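Side-chain contacts in 26S proteasome regulatory subunit rpn10 (Schizosaccharomyces pombe, PDB 2X5N), which protects ubiquitin chains against disassembly by deubiquitinating enzymes, thereby promoting protein degradation by the 26S proteasome: residues Q38-N43 with L64-G69; K98-E101 with R106-I109; C48-I53 with Q59-L64. All coordinates share one frame; numbering follows the deposited sequence.

Contact 1 of 3, residues Q38-N43 with L64-G69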
loop_
_atom_site.group_PDB
_atom_site.type_symbol
_atom_site.label_atom_id
_atom_site.label_comp_id
_atom_site.label_asym_id
_atom_site.label_seq_id
_atom_site.Cartn_x
_atom_site.Cartn_y
_atom_site.Cartn_z
ATOM N N GLN A 38 -2.185 8.330 -9.716
ATOM C CA GLN A 38 -3.054 7.424 -10.474
ATOM C C GLN A 38 -4.497 7.553 -9.965
ATOM O O GLN A 38 -5.440 7.713 -10.752
ATOM C CB GLN A 38 -2.547 5.978 -10.364
ATOM C CG GLN A 38 -3.299 4.930 -11.204
ATOM C CD GLN A 38 -4.543 4.374 -10.524
ATOM O OE1 GLN A 38 -4.466 3.758 -9.465
ATOM N NE2 GLN A 38 -5.710 4.587 -11.141
ATOM N N LYS A 39 -4.690 7.475 -8.646
ATOM C CA LYS A 39 -6.022 7.558 -8.068
ATOM C C LYS A 39 -6.668 8.929 -8.328
ATOM O O LYS A 39 -7.816 9.016 -8.736
ATOM C CB LYS A 39 -5.962 7.286 -6.566
ATOM C CG LYS A 39 -5.427 5.909 -6.222
ATOM C CD LYS A 39 -6.215 4.810 -6.927
ATOM C CE LYS A 39 -5.640 3.448 -6.606
ATOM N NZ LYS A 39 -6.134 2.434 -7.576
ATOM N N ILE A 40 -5.926 10.008 -8.102
ATOM C CA ILE A 40 -6.486 11.337 -8.218
ATOM C C ILE A 40 -6.863 11.623 -9.663
ATOM O O ILE A 40 -7.843 12.309 -9.945
ATOM C CB ILE A 40 -5.480 12.391 -7.655
ATOM C CG1 ILE A 40 -5.832 12.737 -6.215
ATOM C CG2 ILE A 40 -5.435 13.665 -8.507
ATOM C CD1 ILE A 40 -5.912 11.590 -5.337
ATOM N N ASN A 41 -6.106 11.054 -10.589
ATOM C CA ASN A 41 -6.382 11.266 -12.002
ATOM C C ASN A 41 -7.469 10.337 -12.567
ATOM O O ASN A 41 -7.934 10.563 -13.686
ATOM C CB ASN A 41 -5.078 11.132 -12.811
ATOM C CG ASN A 41 -4.087 12.272 -12.529
ATOM O OD1 ASN A 41 -4.484 13.368 -12.122
ATOM N ND2 ASN A 41 -2.806 12.022 -12.757
ATOM N N ASP A 42 -7.873 9.311 -11.812
ATOM C CA ASP A 42 -8.861 8.343 -12.303
ATOM C C ASP A 42 -10.287 8.868 -12.233
ATOM O O ASP A 42 -11.135 8.494 -13.046
ATOM C CB ASP A 42 -8.760 7.005 -11.558
ATOM C CG ASP A 42 -8.952 5.803 -12.482
ATOM O OD1 ASP A 42 -8.334 5.792 -13.567
ATOM O OD2 ASP A 42 -9.677 4.841 -12.119
ATOM N N ASN A 43 -10.562 9.689 -11.229
ATOM C CA ASN A 43 -11.900 10.200 -10.986
ATOM C C ASN A 43 -11.731 11.431 -10.116
ATOM O O ASN A 43 -10.961 11.404 -9.174
ATOM C CB ASN A 43 -12.736 9.129 -10.287
ATOM C CG ASN A 43 -14.189 9.530 -10.123
ATOM O OD1 ASN A 43 -14.505 10.518 -9.465
ATOM N ND2 ASN A 43 -15.082 8.761 -10.723
ATOM N N LEU A 64 -8.265 10.768 4.344
ATOM C CA LEU A 64 -8.520 10.782 2.917
ATOM C C LEU A 64 -8.486 12.202 2.367
ATOM O O LEU A 64 -9.092 13.122 2.913
ATOM C CB LEU A 64 -9.864 10.117 2.648
ATOM C CG LEU A 64 -9.860 8.600 2.889
ATOM C CD1 LEU A 64 -11.286 8.066 3.006
ATOM C CD2 LEU A 64 -9.131 7.824 1.802
ATOM N N THR A 65 -7.758 12.365 1.277
ATOM C CA THR A 65 -7.506 13.686 0.714
ATOM C C THR A 65 -7.148 13.604 -0.764
ATOM O O THR A 65 -6.809 12.532 -1.257
ATOM C CB THR A 65 -6.326 14.373 1.495
ATOM O OG1 THR A 65 -6.183 15.730 1.087
ATOM C CG2 THR A 65 -4.997 13.650 1.293
ATOM N N ARG A 66 -7.165 14.751 -1.441
ATOM C CA ARG A 66 -6.590 14.902 -2.779
ATOM C C ARG A 66 -5.338 15.792 -2.766
ATOM O O ARG A 66 -4.741 16.049 -3.812
ATOM C CB ARG A 66 -7.634 15.470 -3.748
ATOM C CG ARG A 66 -8.727 14.448 -4.037
ATOM C CD ARG A 66 -9.771 14.933 -4.989
ATOM N NE ARG A 66 -9.262 15.213 -6.338
ATOM C CZ ARG A 66 -9.196 14.325 -7.332
ATOM N NH1 ARG A 66 -9.513 13.069 -7.139
ATOM N NH2 ARG A 66 -8.793 14.700 -8.537
ATOM N N ASP A 67 -4.942 16.234 -1.579
ATOM C CA ASP A 67 -3.800 17.124 -1.406
ATOM C C ASP A 67 -2.541 16.322 -1.035
ATOM O O ASP A 67 -2.361 15.924 0.120
ATOM C CB ASP A 67 -4.130 18.153 -0.315
ATOM C CG ASP A 67 -3.023 19.172 -0.113
ATOM O OD1 ASP A 67 -1.974 19.041 -0.753
ATOM O OD2 ASP A 67 -3.195 20.095 0.696
ATOM N N TYR A 68 -1.676 16.070 -2.013
ATOM C CA TYR A 68 -0.480 15.282 -1.730
ATOM C C TYR A 68 0.461 15.970 -0.731
ATOM O O TYR A 68 1.233 15.322 -0.050
ATOM C CB TYR A 68 0.267 14.925 -3.017
ATOM C CG TYR A 68 1.298 13.853 -2.768
ATOM C CD1 TYR A 68 0.887 12.566 -2.459
ATOM C CD2 TYR A 68 2.664 14.110 -2.815
ATOM C CE1 TYR A 68 1.783 11.552 -2.223
ATOM C CE2 TYR A 68 3.582 13.086 -2.560
ATOM C CZ TYR A 68 3.130 11.814 -2.258
ATOM O OH TYR A 68 4.000 10.787 -1.972
ATOM N N GLY A 69 0.359 17.277 -0.605
ATOM C CA GLY A 69 1.144 17.967 0.398
ATOM C C GLY A 69 0.870 17.457 1.801
ATOM O O GLY A 69 1.742 17.465 2.650
#
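The guanidinium group of Arg66 reaches the C-terminal end of helix 24-42 and donates to backbone carbonyls there, while the side chain of Ile40 lies against one of its faces. Arg66 NH2 donates to Ile40 O at 2.9 Å, with an N-H...O angle of 145°; the oxygen sits 21° out of the guanidinium plane. Arg66 NH1 makes weak bonds to Asn43 O at 3.0 Å and, longer, to Ile40 O, and outside the two segments it also donates to Asn46 O. Ile40 packs over the same group: CG1 stands 3.8 Å above the guanidinium plane, over its centre, and CG2 comes to 3.5 Å from Arg66 NH2. The two side chains run past one another in opposite directions, and Ile40 CG1 also meets Arg66 CG at 4.0 Å. The arginine chain leaves with CG beside its own backbone N and bends about CG-CD (chi3 64°), which brings its end to the helix terminus. Behind it the backbone is shaped by an ST turn, in which Thr65 OG1 accepts from Asp67 N at 3.0 Å. Asp67 in turn is the N-cap of helix 68-75, its OD1 taking the N-H of Gly69 from above the carboxylate plane. Ile40 also rests on Cys48 of strand 47-52, and Met47 of that strand touches Arg66. With an alanine here in place of Arg66, Ile40 O and Asn43 O would probably lose these donors, and the CG1 and CG2 side of Ile40 the flat group it packs on. A positive group set among carbonyls at a helix C-terminus is consistent with favourable interaction with the helix dipole, and here it ties the end of one helix to the turn that starts another.

Contact 2 of 3, residues K98-E101 with R106-I109. With SO4 (sulfate ion), chain B.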
loop_
_atom_site.group_PDB
_atom_site.type_symbol
_atom_site.label_atom_id
_atom_site.label_comp_id
_atom_site.label_asym_id
_atom_site.label_seq_id
_atom_site.Cartn_x
_atom_site.Cartn_y
_atom_site.Cartn_z
ATOM N N LYS A 98 -13.886 2.960 6.597
ATOM C CA LYS A 98 -15.279 3.125 7.033
ATOM C C LYS A 98 -15.627 4.562 7.345
ATOM O O LYS A 98 -16.804 4.923 7.388
ATOM C CB LYS A 98 -15.549 2.314 8.308
ATOM C CG LYS A 98 -15.477 0.837 8.101
ATOM C CD LYS A 98 -15.981 0.032 9.291
ATOM C CE LYS A 98 -15.664 -1.422 9.044
ATOM N NZ LYS A 98 -16.336 -2.318 10.009
ATOM N N HIS A 99 -14.622 5.378 7.616
ATOM C CA HIS A 99 -14.856 6.768 7.946
ATOM C C HIS A 99 -14.864 7.635 6.694
ATOM O O HIS A 99 -14.992 8.848 6.795
ATOM C CB HIS A 99 -13.797 7.302 8.932
ATOM C CG HIS A 99 -13.815 6.630 10.276
ATOM N ND1 HIS A 99 -12.661 6.256 10.934
ATOM C CD2 HIS A 99 -14.840 6.268 11.084
ATOM C CE1 HIS A 99 -12.975 5.691 12.087
ATOM N NE2 HIS A 99 -14.291 5.686 12.203
ATOM N N ARG A 100 -14.715 7.047 5.503
ATOM C CA ARG A 100 -14.744 7.862 4.291
ATOM C C ARG A 100 -16.058 8.617 4.227
ATOM O O ARG A 100 -17.123 8.061 4.494
ATOM C CB ARG A 100 -14.529 6.996 3.043
ATOM C CG ARG A 100 -15.709 6.141 2.611
ATOM C CD ARG A 100 -15.238 5.063 1.624
ATOM N NE ARG A 100 -16.352 4.268 1.118
ATOM C CZ ARG A 100 -16.988 3.340 1.817
ATOM N NH1 ARG A 100 -16.583 3.040 3.044
ATOM N NH2 ARG A 100 -18.016 2.699 1.282
ATOM N N GLU A 101 -15.997 9.892 3.886
ATOM C CA GLU A 101 -17.203 10.690 3.867
ATOM C C GLU A 101 -18.106 10.253 2.721
ATOM O O GLU A 101 -19.300 10.033 2.925
ATOM C CB GLU A 101 -16.858 12.170 3.750
ATOM C CG GLU A 101 -18.038 13.062 3.444
ATOM C CD GLU A 101 -19.147 12.949 4.459
ATOM O OE1 GLU A 101 -20.328 12.917 4.039
ATOM O OE2 GLU A 101 -18.842 12.897 5.672
ATOM N N ARG A 106 -15.765 2.977 -3.699
ATOM C CA ARG A 106 -15.252 1.653 -3.427
ATOM C C ARG A 106 -14.075 1.755 -2.471
ATOM O O ARG A 106 -13.515 2.832 -2.279
ATOM C CB ARG A 106 -14.797 0.999 -4.731
ATOM C CG ARG A 106 -15.888 0.872 -5.805
ATOM C CD ARG A 106 -15.251 0.621 -7.152
ATOM N NE ARG A 106 -16.173 0.620 -8.293
ATOM C CZ ARG A 106 -16.846 -0.444 -8.708
ATOM N NH1 ARG A 106 -16.756 -1.589 -8.043
ATOM N NH2 ARG A 106 -17.632 -0.355 -9.771
ATOM N N GLN A 107 -13.690 0.629 -1.886
ATOM C CA GLN A 107 -12.634 0.614 -0.885
ATOM C C GLN A 107 -11.425 -0.166 -1.370
ATOM O O GLN A 107 -11.551 -1.295 -1.849
ATOM C CB GLN A 107 -13.154 0.006 0.408
ATOM C CG GLN A 107 -14.383 0.737 0.990
ATOM C CD GLN A 107 -14.826 0.094 2.284
ATOM O OE1 GLN A 107 -14.169 0.247 3.291
ATOM N NE2 GLN A 107 -15.916 -0.645 2.254
ATOM N N ARG A 108 -10.246 0.462 -1.250
ATOM C CA ARG A 108 -9.013 -0.182 -1.691
ATOM C C ARG A 108 -7.880 0.120 -0.717
ATOM O O ARG A 108 -7.780 1.222 -0.175
ATOM C CB ARG A 108 -8.619 0.288 -3.100
ATOM C CG ARG A 108 -7.296 -0.323 -3.635
ATOM C CD ARG A 108 -7.000 0.097 -5.092
ATOM N NE ARG A 108 -7.986 -0.499 -5.981
ATOM C CZ ARG A 108 -7.957 -1.747 -6.420
ATOM N NH1 ARG A 108 -6.910 -2.525 -6.207
ATOM N NH2 ARG A 108 -8.990 -2.211 -7.090
ATOM N N ILE A 109 -7.000 -0.859 -0.562
ATOM C CA ILE A 109 -5.738 -0.716 0.147
ATOM C C ILE A 109 -4.605 -0.963 -0.836
ATOM O O ILE A 109 -4.647 -1.926 -1.590
ATOM C CB ILE A 109 -5.640 -1.750 1.304
ATOM C CG1 ILE A 109 -6.725 -1.434 2.332
ATOM C CG2 ILE A 109 -4.231 -1.744 1.903
ATOM C CD1 ILE A 109 -6.863 -2.488 3.404
HETATM S S SO4 B . -17.172 3.276 -10.999
HETATM O O1 SO4 B . -17.430 1.920 -11.481
HETATM O O2 SO4 B . -16.266 3.973 -11.933
HETATM O O3 SO4 B . -18.453 3.965 -10.949
HETATM O O4 SO4 B . -16.618 3.165 -9.681
#
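Arg100 lays its guanidinium group flat against the side chain of Gln107, the two planes only 11° apart. The overlap is offset toward the aliphatic part of the glutamine: CG of Gln107 stands 3.7 Å above the guanidinium plane, over its centre, while Arg100 NH1 comes to 3.5 Å from Gln107 CD. The nitrogen therefore lies over the amide carbon and not beside its oxygen, and the pair is a stack without a hydrogen bond between them. The side chains cross at about a right angle. Arg100 starts from the cramped rotamer with CG between its backbone N and carbonyl carbon (chi1 75°) and then runs extended, carrying the flat group across to the strand. Its N-H groups are used within the surrounding backbone, NE donating to Gln105 O and NH1 to Leu97 O, which would fix the plane that Gln107 covers. One residue earlier on the strand, Arg106 points away from this stack and grips a sulfate ion, probably from the crystallisation liquor. Arg106 NE donates to sulfate O4 at 2.9 Å in an almost straight bond (177°), and NH2 donates to O1 at 2.9 Å, so the sulfate sits in plane at the NE/NH2 edge of the guanidinium; Leu2 N donates to the same ion. The contact joins the loop that follows helix 86-98 to the first residues of strand 106-113. Gln107 also touches Leu97 of that helix and Val136 of strand 136-143, whereas Arg100 reaches Ala4 of strand 3-9; the stack lies at the surface, where the loop folds back on the start of its strand.

Contact 3 of 3, residues C48-I53 with Q59-L64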
loop_
_atom_site.group_PDB
_atom_site.type_symbol
_atom_site.label_atom_id
_atom_site.label_comp_id
_atom_site.label_asym_id
_atom_site.label_seq_id
_atom_site.Cartn_x
_atom_site.Cartn_y
_atom_site.Cartn_z
ATOM N N CYS A 48 -7.284 9.617 -1.320
ATOM C CA CYS A 48 -6.276 8.739 -0.751
ATOM C C CYS A 48 -5.906 9.109 0.658
ATOM O O CYS A 48 -5.804 10.300 0.949
ATOM C CB CYS A 48 -5.016 8.535 -1.596
ATOM S SG CYS A 48 -5.239 8.081 -3.277
ATOM N N GLY A 49 -5.635 8.121 1.495
ATOM C CA GLY A 49 -5.106 8.363 2.818
ATOM C C GLY A 49 -3.788 7.618 2.957
ATOM O O GLY A 49 -3.425 6.800 2.095
ATOM N N LEU A 50 -3.080 7.901 4.038
ATOM C CA LEU A 50 -1.730 7.417 4.238
ATOM C C LEU A 50 -1.606 6.823 5.636
ATOM O O LEU A 50 -1.980 7.452 6.627
ATOM C CB LEU A 50 -0.710 8.544 4.070
ATOM C CG LEU A 50 0.748 8.136 4.207
ATOM C CD1 LEU A 50 1.143 7.173 3.103
ATOM C CD2 LEU A 50 1.664 9.359 4.194
ATOM N N MET A 51 -1.056 5.619 5.700
ATOM C CA MET A 51 -0.763 4.942 6.946
ATOM C C MET A 51 0.623 4.358 6.883
ATOM O O MET A 51 1.138 4.057 5.810
ATOM C CB MET A 51 -1.689 3.733 7.156
ATOM C CG MET A 51 -3.042 4.046 7.639
ATOM S SD MET A 51 -3.959 2.513 7.829
ATOM C CE MET A 51 -2.971 1.587 8.978
ATOM N N THR A 52 1.217 4.170 8.048
ATOM C CA THR A 52 2.386 3.322 8.193
ATOM C C THR A 52 2.008 1.933 8.696
ATOM O O THR A 52 0.933 1.733 9.282
ATOM C CB THR A 52 3.343 3.893 9.238
ATOM O OG1 THR A 52 2.675 3.876 10.513
ATOM C CG2 THR A 52 3.785 5.292 8.899
ATOM N N ILE A 53 2.910 0.963 8.495
ATOM C CA ILE A 53 2.747 -0.344 9.126
ATOM C C ILE A 53 3.944 -0.743 9.967
ATOM O O ILE A 53 3.927 -1.791 10.591
ATOM C CB ILE A 53 2.379 -1.457 8.146
ATOM C CG1 ILE A 53 3.529 -1.741 7.176
ATOM C CG2 ILE A 53 1.131 -1.092 7.379
ATOM C CD1 ILE A 53 3.407 -3.056 6.415
ATOM N N GLN A 59 0.162 3.601 12.008
ATOM C CA GLN A 59 -0.365 4.912 12.330
ATOM C C GLN A 59 -1.076 5.493 11.127
ATOM O O GLN A 59 -0.587 5.372 10.029
ATOM C CB GLN A 59 0.773 5.875 12.649
ATOM C CG GLN A 59 1.735 5.442 13.691
ATOM C CD GLN A 59 1.123 5.436 15.059
ATOM O OE1 GLN A 59 0.492 6.414 15.471
ATOM N NE2 GLN A 59 1.337 4.350 15.806
ATOM N N VAL A 60 -2.210 6.153 11.330
ATOM C CA VAL A 60 -2.808 6.926 10.269
ATOM C C VAL A 60 -2.087 8.284 10.206
ATOM O O VAL A 60 -2.124 9.056 11.161
ATOM C CB VAL A 60 -4.327 7.111 10.472
ATOM C CG1 VAL A 60 -4.894 7.985 9.359
ATOM C CG2 VAL A 60 -5.021 5.765 10.540
ATOM N N LEU A 61 -1.402 8.541 9.103
ATOM C CA LEU A 61 -0.674 9.796 8.894
ATOM C C LEU A 61 -1.501 10.876 8.228
ATOM O O LEU A 61 -1.336 12.049 8.521
ATOM C CB LEU A 61 0.574 9.542 8.050
ATOM C CG LEU A 61 1.649 8.629 8.635
ATOM C CD1 LEU A 61 2.903 8.641 7.735
ATOM C CD2 LEU A 61 1.975 8.961 10.089
ATOM N N SER A 62 -2.345 10.481 7.289
ATOM C CA SER A 62 -3.233 11.418 6.631
ATOM C C SER A 62 -4.554 10.759 6.397
ATOM O O SER A 62 -4.611 9.632 5.891
ATOM C CB SER A 62 -2.685 11.861 5.274
ATOM O OG SER A 62 -3.591 12.775 4.660
ATOM N N THR A 63 -5.623 11.459 6.757
ATOM C CA THR A 63 -6.945 11.011 6.374
ATOM C C THR A 63 -7.132 11.225 4.864
ATOM O O THR A 63 -6.263 11.761 4.183
ATOM C CB THR A 63 -8.036 11.716 7.173
ATOM O OG1 THR A 63 -7.858 13.126 7.062
ATOM C CG2 THR A 63 -7.976 11.290 8.657
ATOM N N LEU A 64 -8.265 10.768 4.344
ATOM C CA LEU A 64 -8.520 10.782 2.917
ATOM C C LEU A 64 -8.486 12.202 2.367
ATOM O O LEU A 64 -9.092 13.122 2.913
ATOM C CB LEU A 64 -9.864 10.117 2.648
ATOM C CG LEU A 64 -9.860 8.600 2.889
ATOM C CD1 LEU A 64 -11.286 8.066 3.006
ATOM C CD2 LEU A 64 -9.131 7.824 1.802
#
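Leu50 and Ser62 pair through backbone bonds in the antiparallel hairpin of strands 47-52 and 60-63 (axes at 174°) that edges the mixed sheet of this von Willebrand factor type A domain. Leu50 N donates to Ser62 O at 3.0 Å, and Leu50 O takes two donors, Ser62 N and, at 2.8 Å, Leu61 N. Leu61 and Ser62 thus both face Leu50, a classic beta bulge that shifts the register by one before Met51 pairs with Val60 as a non-hydrogen-bonded pair. Beyond it Thr52 N donates to Gln59 O at 2.9 Å, in the carbonyl plane. Gln59 N gives a bond to the hydroxyl of Thr52, OG1, also 2.9 Å away, and only a weak one to Thr52 O. With OG1 between its backbone N and carbonyl carbon (chi1 64°), Thr52 turns the hydroxyl to that N-H and CG2 to Leu61. Two CA-H...O contacts add to the polar set: Met51 CA reaches Gln59 O at 3.1 Å, and Leu64 CA reaches Cys48 O.

Apolar contacts lie along both faces. Leu50 CD2 meets Leu61 CD1 at 3.8 Å, and the same methyl of Leu61 also packs on Thr52 CG2; Phe71 and Met75 of helix 68-75 touch Leu50, and Ala74 touches Leu61. On the other face Met51 CG lies 3.9 Å from Val60 CG2. At the far end Leu64 CD2 folds over the backbone of Gly49.

Doubling the donors on Leu50 O lets the chain take in an extra residue while keeping that buried carbonyl satisfied, and the threonine hydroxyl serves the N-H where the main-chain bond is weak.

How the contacts relate
Contacts 1 and 3 share Leu64, where the chain turns from strand 60-63 toward helix 68-75; their centres are about 13 Å apart. Cys48 joins them: its O lies 2.9 Å from Thr65 N, a probable hydrogen bond, and its SG packs 3.5 Å from Lys39 CB. Leu64 also reaches contact 2, its CD1 lying 3.4 Å from Arg100 CB. Contact 2, centred about 12 Å from contact 3, involves strand 106-113 of the same sheet, with strand 3-9 between it and strand 47-52. Lys39 NZ approaches Arg108 CD at 3.5 Å, both side chains forming salt bridges to Glu3. The Arg106 sulfate, probably a crystallisation ion, also lies about 5 Å (nearest atoms) from the Asn43 side chain.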